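Local coordinates for protein orotidine 5'-phosphate decarboxylase (Streptomyces avermitilis, PDB 3V75) that probably catalyses the decarboxylation of orotidine 5'-phosphate to UMP, the final step of de novo UMP synthesis, at residues Arg33-Arg38 with His78-Lys83; Leu41-Asp46 with Gly272-Gly277; Gly63-Ser68 with Val97-Lys102; Ala112-Asp117 with Leu141-Leu146; Val221-Gly226 with Pro242-Gln247. All blocks are in the same frame, centred on the assembly; numbering follows the deposited sequence. Where two conformers were deposited one is given.

Contact 1. Residues Arg33-Arg38 with His78-Lys83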
# COMPACT_ATOMS: atom_id res chain seq x y z
N ARG A 33 -9.11 -19.13 -18.63
CA ARG A 33 -8.73 -19.43 -20.01
C ARG A 33 -7.22 -19.31 -20.24
O ARG A 33 -6.62 -20.16 -20.93
CB ARG A 33 -9.53 -18.52 -20.98
CG ARG A 33 -9.14 -18.60 -22.45
CD ARG A 33 -10.26 -18.05 -23.39
NE ARG A 33 -11.59 -18.05 -22.73
CZ ARG A 33 -12.13 -16.96 -22.16
NH1 ARG A 33 -11.44 -15.81 -22.18
NH2 ARG A 33 -13.34 -17.01 -21.56
N ALA A 34 -6.59 -18.28 -19.66
CA ALA A 34 -5.16 -18.05 -19.87
C ALA A 34 -4.34 -19.20 -19.28
O ALA A 34 -3.37 -19.67 -19.91
CB ALA A 34 -4.74 -16.75 -19.22
N MSE A 35 -4.69 -19.64 -18.08
CA MSE A 35 -3.96 -20.75 -17.47
C MSE A 35 -4.17 -22.03 -18.26
O MSE A 35 -3.24 -22.84 -18.34
CB MSE A 35 -4.29 -20.92 -15.99
CG MSE A 35 -3.72 -19.75 -15.14
SE MSE A 35 -3.57 -20.14 -13.28
CE MSE A 35 -5.42 -20.35 -12.90
N ASP A 36 -5.36 -22.24 -18.84
CA ASP A 36 -5.57 -23.43 -19.68
C ASP A 36 -4.69 -23.34 -20.94
O ASP A 36 -4.09 -24.33 -21.38
CB ASP A 36 -7.04 -23.55 -20.17
CG ASP A 36 -8.05 -23.91 -19.06
OD1 ASP A 36 -7.68 -24.46 -18.01
OD2 ASP A 36 -9.28 -23.62 -19.28
N ASP A 37 -4.67 -22.15 -21.56
CA ASP A 37 -4.02 -21.97 -22.87
C ASP A 37 -2.49 -21.95 -22.75
O ASP A 37 -1.80 -22.60 -23.52
CB ASP A 37 -4.46 -20.65 -23.52
CG ASP A 37 -5.90 -20.66 -24.04
OD1 ASP A 37 -6.53 -21.72 -24.14
OD2 ASP A 37 -6.41 -19.55 -24.32
N ARG A 38 -1.96 -21.20 -21.80
CA ARG A 38 -0.52 -21.01 -21.69
C ARG A 38 0.11 -21.81 -20.57
O ARG A 38 1.35 -21.85 -20.46
CB ARG A 38 -0.19 -19.52 -21.50
CG ARG A 38 -0.52 -18.68 -22.71
CD ARG A 38 -0.02 -17.27 -22.51
NE ARG A 38 -0.19 -16.46 -23.72
CZ ARG A 38 0.36 -15.26 -23.89
NH1 ARG A 38 1.12 -14.73 -22.92
NH2 ARG A 38 0.17 -14.60 -25.03
N HIS A 78 4.51 -16.21 -23.68
CA HIS A 78 4.58 -17.61 -23.25
C HIS A 78 3.97 -17.88 -21.92
O HIS A 78 3.56 -19.01 -21.66
CB HIS A 78 6.03 -18.10 -23.31
CG HIS A 78 6.63 -17.84 -24.65
ND1 HIS A 78 6.16 -18.45 -25.80
CD2 HIS A 78 7.57 -16.95 -25.05
CE1 HIS A 78 6.80 -17.98 -26.85
NE2 HIS A 78 7.67 -17.06 -26.43
N VAL A 79 3.86 -16.87 -21.08
CA VAL A 79 3.34 -17.12 -19.73
C VAL A 79 1.94 -16.59 -19.56
O VAL A 79 1.57 -15.57 -20.18
CB VAL A 79 4.21 -16.53 -18.56
CG1 VAL A 79 5.66 -17.10 -18.60
CG2 VAL A 79 4.20 -15.01 -18.58
N ALA A 80 1.15 -17.31 -18.78
CA ALA A 80 -0.25 -16.92 -18.55
C ALA A 80 -0.34 -15.55 -17.86
O ALA A 80 -1.16 -14.71 -18.26
CB ALA A 80 -1.00 -17.96 -17.74
N VAL A 81 0.48 -15.33 -16.84
CA VAL A 81 0.33 -14.16 -15.98
C VAL A 81 1.71 -13.67 -15.57
O VAL A 81 2.63 -14.48 -15.34
CB VAL A 81 -0.43 -14.54 -14.67
CG1 VAL A 81 -0.82 -13.29 -13.85
CG2 VAL A 81 -1.66 -15.39 -14.97
N PHE A 82 1.88 -12.35 -15.47
CA PHE A 82 3.03 -11.76 -14.78
C PHE A 82 2.59 -11.04 -13.53
O PHE A 82 1.46 -10.52 -13.48
CB PHE A 82 3.68 -10.66 -15.61
CG PHE A 82 4.51 -11.15 -16.76
CD1 PHE A 82 5.68 -11.90 -16.53
CD2 PHE A 82 4.18 -10.80 -18.06
CE1 PHE A 82 6.49 -12.30 -17.60
CE2 PHE A 82 5.00 -11.18 -19.13
CZ PHE A 82 6.14 -11.95 -18.91
N LYS A 83 3.48 -10.94 -12.55
CA LYS A 83 3.18 -10.17 -11.34
C LYS A 83 4.33 -9.23 -11.04
O LYS A 83 5.27 -9.58 -10.33
CB LYS A 83 2.90 -11.10 -10.16
CG LYS A 83 2.50 -10.35 -8.87
CD LYS A 83 2.04 -11.28 -7.76
CE LYS A 83 3.19 -12.01 -7.07
NZ LYS A 83 4.11 -11.12 -6.30
O HOH W 1 2.02 -19.94 -18.14
O HOH W 2 2.77 -21.06 -23.17

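Contact 2. Residues Leu41-Asp46 with Gly272-Gly277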
# COMPACT_ATOMS: atom_id res chain seq x y z
N LEU A 41 0.79 -20.79 -14.56
CA LEU A 41 1.96 -20.17 -14.00
C LEU A 41 1.85 -18.65 -14.06
O LEU A 41 1.43 -18.09 -15.08
CB LEU A 41 3.22 -20.61 -14.77
CG LEU A 41 4.56 -20.06 -14.22
CD1 LEU A 41 4.79 -20.63 -12.86
CD2 LEU A 41 5.73 -20.37 -15.17
N CYS A 42 2.27 -18.01 -12.97
CA CYS A 42 2.46 -16.56 -12.92
C CYS A 42 3.94 -16.33 -12.61
O CYS A 42 4.48 -16.95 -11.69
CB CYS A 42 1.62 -16.00 -11.77
SG CYS A 42 1.81 -14.23 -11.52
N VAL A 43 4.59 -15.46 -13.37
CA VAL A 43 6.01 -15.18 -13.15
C VAL A 43 6.14 -13.79 -12.57
O VAL A 43 5.61 -12.82 -13.13
CB VAL A 43 6.83 -15.31 -14.46
CG1 VAL A 43 8.28 -14.88 -14.23
CG2 VAL A 43 6.77 -16.74 -14.99
N GLY A 44 6.83 -13.67 -11.44
CA GLY A 44 7.04 -12.35 -10.85
C GLY A 44 7.93 -11.51 -11.75
O GLY A 44 8.81 -12.02 -12.47
N ILE A 45 7.73 -10.19 -11.73
CA ILE A 45 8.72 -9.30 -12.33
C ILE A 45 9.27 -8.53 -11.13
O ILE A 45 8.64 -7.57 -10.62
CB ILE A 45 8.13 -8.36 -13.38
CG1 ILE A 45 7.36 -9.16 -14.44
CG2 ILE A 45 9.24 -7.52 -14.04
CD1 ILE A 45 6.78 -8.29 -15.60
N ASP A 46 10.44 -8.99 -10.65
CA ASP A 46 10.95 -8.62 -9.34
C ASP A 46 12.37 -8.06 -9.44
O ASP A 46 13.34 -8.75 -9.08
CB ASP A 46 10.98 -9.86 -8.43
CG ASP A 46 9.62 -10.39 -8.14
OD1 ASP A 46 8.70 -9.60 -7.87
OD2 ASP A 46 9.41 -11.62 -8.23
N GLY A 272 12.86 -18.96 -9.15
CA GLY A 272 12.95 -20.20 -9.90
C GLY A 272 12.98 -19.99 -11.40
O GLY A 272 13.55 -20.83 -12.15
N VAL A 273 12.35 -18.90 -11.87
CA VAL A 273 12.46 -18.51 -13.28
C VAL A 273 13.49 -17.40 -13.48
O VAL A 273 14.39 -17.51 -14.34
CB VAL A 273 11.08 -18.08 -13.86
CG1 VAL A 273 11.23 -17.43 -15.22
CG2 VAL A 273 10.14 -19.30 -13.95
N LEU A 274 13.37 -16.34 -12.71
CA LEU A 274 14.17 -15.15 -12.92
C LEU A 274 15.67 -15.33 -12.76
O LEU A 274 16.45 -14.59 -13.40
CB LEU A 274 13.70 -13.99 -12.01
CG LEU A 274 12.24 -13.56 -12.24
CD1 LEU A 274 11.80 -12.55 -11.16
CD2 LEU A 274 11.99 -12.96 -13.67
N ARG A 275 16.10 -16.28 -11.92
CA ARG A 275 17.55 -16.45 -11.76
C ARG A 275 18.22 -16.89 -13.06
O ARG A 275 19.45 -16.80 -13.17
CB ARG A 275 17.90 -17.47 -10.68
CG ARG A 275 17.56 -18.91 -11.01
CD ARG A 275 18.00 -19.79 -9.84
NE ARG A 275 17.74 -21.21 -10.06
CZ ARG A 275 18.55 -22.03 -10.71
NH1 ARG A 275 19.66 -21.56 -11.26
NH2 ARG A 275 18.23 -23.32 -10.83
N HIS A 276 17.44 -17.38 -14.02
CA HIS A 276 18.00 -17.84 -15.29
C HIS A 276 18.27 -16.73 -16.29
O HIS A 276 18.94 -16.96 -17.30
CB HIS A 276 17.11 -18.91 -15.90
CG HIS A 276 17.05 -20.13 -15.06
ND1 HIS A 276 18.08 -21.04 -15.02
CD2 HIS A 276 16.11 -20.57 -14.19
CE1 HIS A 276 17.77 -22.01 -14.17
NE2 HIS A 276 16.58 -21.75 -13.65
N GLY A 277 17.76 -15.53 -16.05
CA GLY A 277 18.11 -14.40 -16.88
C GLY A 277 19.57 -14.04 -16.66
O GLY A 277 20.21 -14.45 -15.68

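Contact 3. Residues Gly63-Ser68 with Val97-Lys102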
# COMPACT_ATOMS: atom_id res chain seq x y z
N GLY A 63 19.26 -0.27 -15.14
CA GLY A 63 19.27 -1.70 -14.85
C GLY A 63 17.86 -2.25 -14.71
O GLY A 63 17.50 -3.31 -15.28
N LEU A 64 17.05 -1.53 -13.93
CA LEU A 64 15.62 -1.85 -13.77
C LEU A 64 14.94 -2.02 -15.12
O LEU A 64 14.18 -2.98 -15.36
CB LEU A 64 14.95 -0.68 -13.04
CG LEU A 64 13.44 -0.80 -12.83
CD1 LEU A 64 13.21 -1.62 -11.58
CD2 LEU A 64 12.84 0.61 -12.60
N GLU A 65 15.19 -1.06 -15.99
CA GLU A 65 14.57 -1.05 -17.30
C GLU A 65 15.04 -2.22 -18.19
O GLU A 65 14.23 -2.85 -18.87
CB GLU A 65 14.86 0.28 -17.96
CG GLU A 65 14.31 0.44 -19.33
CD GLU A 65 14.67 1.82 -19.91
OE1 GLU A 65 15.87 2.25 -19.80
OE2 GLU A 65 13.78 2.47 -20.52
N ARG A 66 16.35 -2.50 -18.18
CA ARG A 66 16.86 -3.61 -19.01
C ARG A 66 16.30 -4.96 -18.53
O ARG A 66 15.92 -5.82 -19.34
CB ARG A 66 18.38 -3.61 -18.95
CG ARG A 66 19.01 -4.72 -19.79
CD ARG A 66 18.69 -4.50 -21.27
NE ARG A 66 17.58 -5.35 -21.76
CZ ARG A 66 17.16 -5.38 -23.03
NH1 ARG A 66 17.76 -4.60 -23.94
NH2 ARG A 66 16.19 -6.21 -23.43
N PHE A 67 16.26 -5.13 -17.21
CA PHE A 67 15.72 -6.35 -16.60
C PHE A 67 14.26 -6.54 -17.05
O PHE A 67 13.85 -7.61 -17.53
CB PHE A 67 15.79 -6.21 -15.09
CG PHE A 67 15.22 -7.36 -14.32
CD1 PHE A 67 13.86 -7.45 -14.04
CD2 PHE A 67 16.06 -8.36 -13.81
CE1 PHE A 67 13.34 -8.50 -13.31
CE2 PHE A 67 15.54 -9.43 -13.05
CZ PHE A 67 14.18 -9.50 -12.81
N SER A 68 13.46 -5.50 -16.83
CA SER A 68 12.03 -5.58 -17.10
C SER A 68 11.75 -5.84 -18.59
O SER A 68 10.90 -6.68 -18.95
CB SER A 68 11.38 -4.27 -16.62
OG SER A 68 11.54 -4.17 -15.22
N VAL A 97 8.51 4.25 -11.86
CA VAL A 97 7.10 4.04 -12.21
C VAL A 97 6.88 4.11 -13.73
O VAL A 97 6.04 3.37 -14.28
CB VAL A 97 6.17 5.01 -11.40
CG1 VAL A 97 4.68 4.81 -11.81
CG2 VAL A 97 6.36 4.78 -9.88
N ALA A 98 7.63 4.97 -14.42
CA ALA A 98 7.55 5.05 -15.87
C ALA A 98 7.98 3.72 -16.52
O ALA A 98 7.34 3.23 -17.47
CB ALA A 98 8.40 6.23 -16.40
N VAL A 99 9.05 3.10 -16.00
CA VAL A 99 9.44 1.76 -16.50
C VAL A 99 8.31 0.76 -16.23
O VAL A 99 8.00 -0.08 -17.07
CB VAL A 99 10.74 1.28 -15.83
CG1 VAL A 99 11.02 -0.18 -16.21
CG2 VAL A 99 11.90 2.19 -16.26
N LEU A 100 7.69 0.85 -15.04
CA LEU A 100 6.59 -0.04 -14.71
C LEU A 100 5.42 0.11 -15.68
O LEU A 100 4.84 -0.89 -16.13
CB LEU A 100 6.11 0.20 -13.27
CG LEU A 100 4.96 -0.66 -12.75
CD1 LEU A 100 5.30 -2.15 -12.82
CD2 LEU A 100 4.70 -0.23 -11.31
N GLU A 101 5.09 1.36 -16.03
CA GLU A 101 4.02 1.60 -17.01
C GLU A 101 4.30 0.87 -18.31
O GLU A 101 3.41 0.21 -18.87
CB GLU A 101 3.89 3.11 -17.28
CG GLU A 101 3.27 3.85 -16.10
CD GLU A 101 3.39 5.36 -16.21
OE1 GLU A 101 4.33 5.88 -16.87
OE2 GLU A 101 2.51 6.05 -15.61
N LYS A 102 5.52 1.03 -18.82
CA LYS A 102 5.86 0.44 -20.13
C LYS A 102 5.85 -1.08 -20.06
O LYS A 102 5.41 -1.76 -20.99
CB LYS A 102 7.25 0.88 -20.57
CG LYS A 102 7.39 2.32 -20.88
CD LYS A 102 8.78 2.57 -21.52
CE LYS A 102 9.84 1.52 -21.07
NZ LYS A 102 10.76 2.08 -19.95

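Contact 4. Residues Ala112-Asp117 with Leu141-Leu146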
# COMPACT_ATOMS: atom_id res chain seq x y z
N ALA A 112 -0.08 -11.52 -22.11
CA ALA A 112 0.01 -11.99 -20.73
C ALA A 112 -0.96 -11.18 -19.86
O ALA A 112 -1.16 -9.98 -20.12
CB ALA A 112 1.39 -11.83 -20.20
N LEU A 113 -1.57 -11.82 -18.87
CA LEU A 113 -2.33 -11.08 -17.86
C LEU A 113 -1.33 -10.47 -16.91
O LEU A 113 -0.26 -11.04 -16.69
CB LEU A 113 -3.27 -12.03 -17.11
CG LEU A 113 -4.34 -12.64 -18.03
CD1 LEU A 113 -5.19 -13.62 -17.24
CD2 LEU A 113 -5.24 -11.55 -18.60
N VAL A 114 -1.67 -9.33 -16.33
CA VAL A 114 -0.80 -8.68 -15.35
C VAL A 114 -1.54 -8.47 -14.03
O VAL A 114 -2.58 -7.81 -13.98
CB VAL A 114 -0.29 -7.33 -15.87
CG1 VAL A 114 0.49 -6.56 -14.77
CG2 VAL A 114 0.62 -7.57 -17.11
N VAL A 115 -0.97 -9.03 -12.97
CA VAL A 115 -1.42 -8.81 -11.62
C VAL A 115 -0.48 -7.80 -11.01
O VAL A 115 0.71 -8.10 -10.79
CB VAL A 115 -1.39 -10.12 -10.80
CG1 VAL A 115 -1.72 -9.82 -9.32
CG2 VAL A 115 -2.34 -11.11 -11.41
N MSE A 116 -0.98 -6.60 -10.73
CA MSE A 116 -0.15 -5.57 -10.13
C MSE A 116 -0.02 -5.88 -8.63
O MSE A 116 -1.01 -5.77 -7.87
CB MSE A 116 -0.76 -4.20 -10.35
CG MSE A 116 -0.03 -3.11 -9.58
SE MSE A 116 1.77 -2.76 -10.27
CE MSE A 116 1.25 -2.17 -12.02
N ASP A 117 1.18 -6.24 -8.17
CA ASP A 117 1.35 -6.49 -6.74
C ASP A 117 1.81 -5.21 -6.06
O ASP A 117 3.02 -4.88 -6.00
CB ASP A 117 2.31 -7.66 -6.48
CG ASP A 117 2.20 -8.19 -5.10
OD1 ASP A 117 1.57 -7.51 -4.22
OD2 ASP A 117 2.72 -9.30 -4.81
N LEU A 141 -1.29 2.76 -15.64
CA LEU A 141 -0.92 1.51 -14.92
C LEU A 141 -2.00 0.41 -14.95
O LEU A 141 -1.98 -0.50 -14.11
CB LEU A 141 -0.47 1.79 -13.48
CG LEU A 141 0.80 2.64 -13.35
CD1 LEU A 141 0.84 3.37 -12.01
CD2 LEU A 141 2.01 1.72 -13.46
N PHE A 142 -2.93 0.50 -15.92
CA PHE A 142 -4.04 -0.46 -15.98
C PHE A 142 -3.52 -1.89 -15.97
O PHE A 142 -2.71 -2.26 -16.82
CB PHE A 142 -4.89 -0.27 -17.24
CG PHE A 142 -6.06 -1.26 -17.35
CD1 PHE A 142 -6.95 -1.43 -16.30
CD2 PHE A 142 -6.27 -1.98 -18.52
CE1 PHE A 142 -8.03 -2.33 -16.40
CE2 PHE A 142 -7.38 -2.85 -18.64
CZ PHE A 142 -8.23 -3.05 -17.57
N SER A 143 -4.03 -2.68 -15.03
CA SER A 143 -3.62 -4.07 -14.84
C SER A 143 -4.87 -4.95 -14.77
O SER A 143 -5.97 -4.47 -14.47
CB SER A 143 -2.81 -4.19 -13.54
OG SER A 143 -1.64 -3.37 -13.58
N ASP A 144 -4.71 -6.25 -15.03
CA ASP A 144 -5.86 -7.15 -15.00
C ASP A 144 -6.33 -7.44 -13.59
O ASP A 144 -7.49 -7.81 -13.37
CB ASP A 144 -5.48 -8.44 -15.72
CG ASP A 144 -5.19 -8.17 -17.16
OD1 ASP A 144 -6.16 -7.88 -17.90
OD2 ASP A 144 -3.99 -8.16 -17.56
N ALA A 145 -5.44 -7.30 -12.61
CA ALA A 145 -5.85 -7.39 -11.21
C ALA A 145 -4.89 -6.62 -10.33
O ALA A 145 -3.79 -6.26 -10.76
CB ALA A 145 -5.94 -8.87 -10.75
N LEU A 146 -5.30 -6.38 -9.08
CA LEU A 146 -4.51 -5.60 -8.14
C LEU A 146 -4.51 -6.33 -6.82
O LEU A 146 -5.57 -6.77 -6.36
CB LEU A 146 -5.16 -4.22 -7.95
CG LEU A 146 -4.53 -3.30 -6.91
CD1 LEU A 146 -3.08 -2.88 -7.26
CD2 LEU A 146 -5.48 -2.06 -6.67
O HOH W 3 -3.57 -8.72 -20.34

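Contact 5. Residues Val221-Gly226 with Pro242-Gln247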
# COMPACT_ATOMS: atom_id res chain seq x y z
N VAL A 221 -2.73 -16.45 -0.75
CA VAL A 221 -2.61 -17.58 0.19
C VAL A 221 -1.25 -18.21 -0.06
O VAL A 221 -1.02 -18.78 -1.15
CB VAL A 221 -3.70 -18.63 -0.06
CG1 VAL A 221 -3.60 -19.79 0.94
CG2 VAL A 221 -5.09 -17.98 0.07
N GLY A 222 -0.35 -18.09 0.90
CA GLY A 222 1.01 -18.57 0.73
C GLY A 222 1.10 -20.09 0.60
O GLY A 222 0.52 -20.82 1.41
N ALA A 223 1.83 -20.54 -0.44
CA ALA A 223 1.91 -21.98 -0.75
C ALA A 223 2.73 -22.75 0.27
O ALA A 223 2.69 -23.99 0.28
CB ALA A 223 2.51 -22.22 -2.15
N THR A 224 3.54 -22.06 1.08
CA THR A 224 4.39 -22.77 2.04
C THR A 224 3.75 -22.86 3.43
O THR A 224 4.39 -23.35 4.37
CB THR A 224 5.79 -22.12 2.17
OG1 THR A 224 5.66 -20.77 2.61
CG2 THR A 224 6.53 -22.13 0.83
N LEU A 225 2.53 -22.37 3.60
CA LEU A 225 1.85 -22.52 4.88
C LEU A 225 1.44 -23.97 5.16
O LEU A 225 1.14 -24.72 4.23
CB LEU A 225 0.60 -21.63 4.91
CG LEU A 225 0.94 -20.15 5.10
CD1 LEU A 225 -0.28 -19.29 4.79
CD2 LEU A 225 1.40 -19.92 6.53
N GLY A 226 1.43 -24.35 6.44
CA GLY A 226 1.14 -25.72 6.85
C GLY A 226 -0.25 -25.96 7.42
O GLY A 226 -0.63 -27.11 7.70
N PRO A 242 2.14 -17.16 -3.66
CA PRO A 242 3.59 -16.95 -3.73
C PRO A 242 4.36 -18.12 -3.06
O PRO A 242 3.82 -18.91 -2.20
CB PRO A 242 3.81 -15.64 -2.97
CG PRO A 242 2.55 -15.40 -2.19
CD PRO A 242 1.46 -16.28 -2.70
N GLY A 243 5.64 -18.21 -3.44
CA GLY A 243 6.53 -19.18 -2.81
C GLY A 243 6.74 -20.43 -3.63
O GLY A 243 7.35 -21.39 -3.11
N ILE A 244 6.27 -20.47 -4.87
CA ILE A 244 6.41 -21.71 -5.62
C ILE A 244 7.90 -21.92 -5.93
O ILE A 244 8.60 -21.00 -6.34
CB ILE A 244 5.61 -21.67 -6.92
CG1 ILE A 244 4.16 -21.25 -6.68
CG2 ILE A 244 5.70 -23.01 -7.64
CD1 ILE A 244 3.40 -22.20 -5.77
N GLY A 245 8.36 -23.16 -5.71
CA GLY A 245 9.76 -23.52 -5.87
C GLY A 245 10.42 -23.70 -4.49
O GLY A 245 11.43 -24.38 -4.38
N ALA A 246 9.88 -23.06 -3.45
CA ALA A 246 10.40 -23.18 -2.07
C ALA A 246 10.15 -24.58 -1.55
O ALA A 246 9.30 -25.29 -2.04
CB ALA A 246 9.74 -22.18 -1.14
N GLN A 247 10.92 -24.96 -0.53
CA GLN A 247 10.73 -26.26 0.11
C GLN A 247 9.25 -26.51 0.45
O GLN A 247 8.61 -25.68 1.10
CB GLN A 247 11.62 -26.27 1.37
CG GLN A 247 11.44 -27.44 2.30
CD GLN A 247 11.53 -28.74 1.54
OE1 GLN A 247 12.57 -29.03 0.90
NE2 GLN A 247 10.42 -29.55 1.55
O HOH W 4 4.32 -18.91 0.64
O HOH W 5 6.33 -25.73 2.92

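Contact 1. Residues Arg33-Arg38 with His78-Lys83
The side chain of Arg38 lies along the backbone of His78, Val79 and Ala80 and overlaps the Val79 carbonyl with its far half. The setting is a TIM barrel. Helix 27-38 precedes the first strand, and its last turn packs against the loop that leads into the second strand, 81-84. The CB of Arg38 rests on the N of Ala80 at 3.8 Å. A chi1 of -67° places CG beside the arginine's own backbone N, and from there the chain runs extended to NE, which brings CD to 3.3 Å from the O of Val79. The guanidinium then uses an edge. Its NH1 donates to Val79 O at 2.9 Å, with the acceptor close to the guanidinium plane, although the nitrogen itself stands above the plane of that carbonyl. NH1 also reaches Gly76 O and NH2 reaches Ala110 O, so three backbone carbonyls share this one group and hold its rotation. The N of His78 lies over one face.

A smaller apolar patch flanks the arginine. The methyl of Ala80 fits against the helix where Ala34 and Met35, a selenomethionine in this crystal, turn past it. It meets the CB of Ala34 and, alongside, the CG of Met35, both at 4.2 Å. Ala34 also touches Leu113, so the helix packs both on the loop entering the second strand and on the third strand. Water completes the join: one molecule accepts from Ala80 N at 2.8 Å and donates weakly to Arg38 O, the last carbonyl of the helix segment.

Contact 2. Residues Leu41-Asp46 with Gly272-Gly277
Leu274 enters this contact through its branched end, and Gly44 is the residue it meets first. The fold is a TIM barrel: Gly44 belongs to the first strand, 42-45, whereas Leu274 lies in the short helix that follows the eighth. A short helix at this place recurs in many phosphate-binding TIM barrels. From CB, which stands back from the strand, the chain passes to CG, 3.8 Å from Gly44 O. At CG it forks over that oxygen. CD1 comes to 3.3 Å of Gly44 O and CD2 to 3.5 Å, so the carbonyl is straddled by two methyls. With chi1 at -61°, CG lies beside the backbone N and its two methyls come down about the Gly44 carbonyl.

Beyond the oxygen, the CD1 methyl continues into a corner made by Asp46, where the backbone N lies 3.8 Å away and CB and OD2 both lie 3.9 Å away. The two side chains cross at about a right angle. Asp46 OD2 finds its hydrogen bond outside this corner, at Ser270 OG. Gly44 O and Asp46 N, in contrast, are buried by the contact and have no polar partner in the model, probably at some energetic cost.

The other branch faces Val43. Leu75 of helix 61-75 also touches Val43 and Val273, so the valines share a pocket with it. There Val43 CG1 packs on Val273 CG1 at 4.0 Å.

Contact 3. Residues Gly63-Ser68 with Val97-Lys102
Leu64 begins the contact by laying its CD2 methyl against the CB of Val99, 3.9 Å away. The two helices, 61-75 and 93-109, are neighbouring outer helices of a TIM barrel, and they run nearly parallel here. Their segment axes differ by only 12° and approach to 9.9 Å, close enough for one valine to fill the gap between them.

Glu65 comes next and works at two levels. Its backbone and CB flank the valine, with CA 3.8 Å from Val99 CG1 and CB 3.9 Å from CG2, so the two methyls of Val99 grip the same residue. The rest of the side chain stays extended, with chi1 at 179°, and runs alongside the gap, while Lys102, bent at its last two torsions, reaches across to it. There OE2 of Glu65 forms a salt bridge of 3.1 Å with Lys102 NZ, which comes to the anti side of the oxygen, somewhat out of the carboxylate plane. The pair lies at the solvent side of the joint.

One turn on, Ser68 closes the valine's pocket with its CB near Val99 CG1, while Phe89 of helix 86-90 touches Leu64, Ser68 and Val99 alike. On its far flank helix 93-109 meets the second subunit, where Glu101 bonds to Ser94 of that chain. The hydroxyl of Ser68 turns back to its own helix: OG donates to Leu64 O at 2.9 Å.

Contact 4. Residues Ala112-Asp117 with Leu141-Leu146
Met116, a selenomethionine in this crystal, pushes a folded side chain into a hollow shaped by Leu141, Ser143 and Leu146. Bends at chi2 and chi3 curl it back on itself: CG leans on Leu146 CD1 at 3.8 Å, and the terminal CE returns over Ser143, 3.5 Å from OG. Leu141 CD2 closes the rim of the hollow beside CE. The Ser143 hydroxyl, which faces Met116 CB and CE, donates to Leu141 O in its own segment, which fixes its direction. On the other face of the sheet the relief is shallow, and the CG2 branch of Val115 merely rests beside the methyl of Ala145.

Between these faces runs the parallel pairing of the third and fourth strands, 113-120 and 145-148, which bound one beta-alpha-beta unit of the TIM barrel. Ala145 N donates to Val114 O at 3.2 Å, and Met116 N to Ala145 O at 2.8 Å.

Upstream of the strand proper, Asp144 takes over the edge. Its carboxylate fits beside Leu113, whose CD2 lies 3.7 Å from CG of the aspartate, the two side chains crossing at about a right angle. OD2 turns its anti lone pair to Val114 N at 2.9 Å, extending the strand pairing by one side-chain bond, and it also accepts a hydrogen bond from a water that donates to Ala112 O as well. OD1 forms salt bridges with Arg108 and Arg30. With two arginines, a peptide N-H and a water all directed at it, this buried carboxylate is probably held ionised.

Contact 5. Residues Val221-Gly226 with Pro242-Gln247
Ala223 and Pro242 carry the direct polar link between two loops at the C-terminal end of a TIM barrel, those after the sixth and seventh strands, 217-221 and 239-241. Ala223 N donates to Pro242 O at 3.1 Å. The bond is straight at both ends, 164° at the hydrogen and 165° at the carbonyl oxygen. The side chain of Pro242 lies about 7 Å from that of Lys119, the predicted proton donor, so the bond ties the two loops together near the probable active site.

Water forms the second group. One molecule donates to the same Pro242 O at 2.9 Å and accepts from Thr224 N, which gives the proline carbonyl two partners. Farther out, another lies between Gln247 O and Thr224 O, its link to Thr224 weak.

Apolar contacts make up the third. The methyl of Ala223 meets CD1 of Ile244 at 3.7 Å; although the isoleucine starts off away from the loop, its bent chain brings this end back. Ile244 also touches Pro267 and Val269, and Ala223 touches Phe258, so the patch continues to the eighth strand and to helix 254-258.

Turn geometry shapes both partners. Gly222 to Leu225 make a type I turn, while Gly243 to Ala246 make a type II turn closed by Ala246 N to Gly243 O. Across from that second turn, Thr224 presents CG2 rather than its hydroxyl, and this methyl packs 3.8 Å from Ala246 CB.

Overall arrangement
From the N terminus, helix 27-38 opens contact 1, and the first strand opens contact 2 before contact 1 has closed on the second strand, so the two cross. They also touch, since strands 42-45 and 81-84 are neighbours in the barrel. Contact 3 begins within contact 1 and ends beyond it, crossing it too while staying inside contact 2. Contacts 4 and 5 follow in series, both nested within the long loop that contact 2 closes after the eighth strand. Lys83 and Asp117 join contacts 1 and 4 by a salt bridge. Leu141 packs on Leu100 and Glu101, linking contacts 3 and 4, whereas contact 5 touches none of the others.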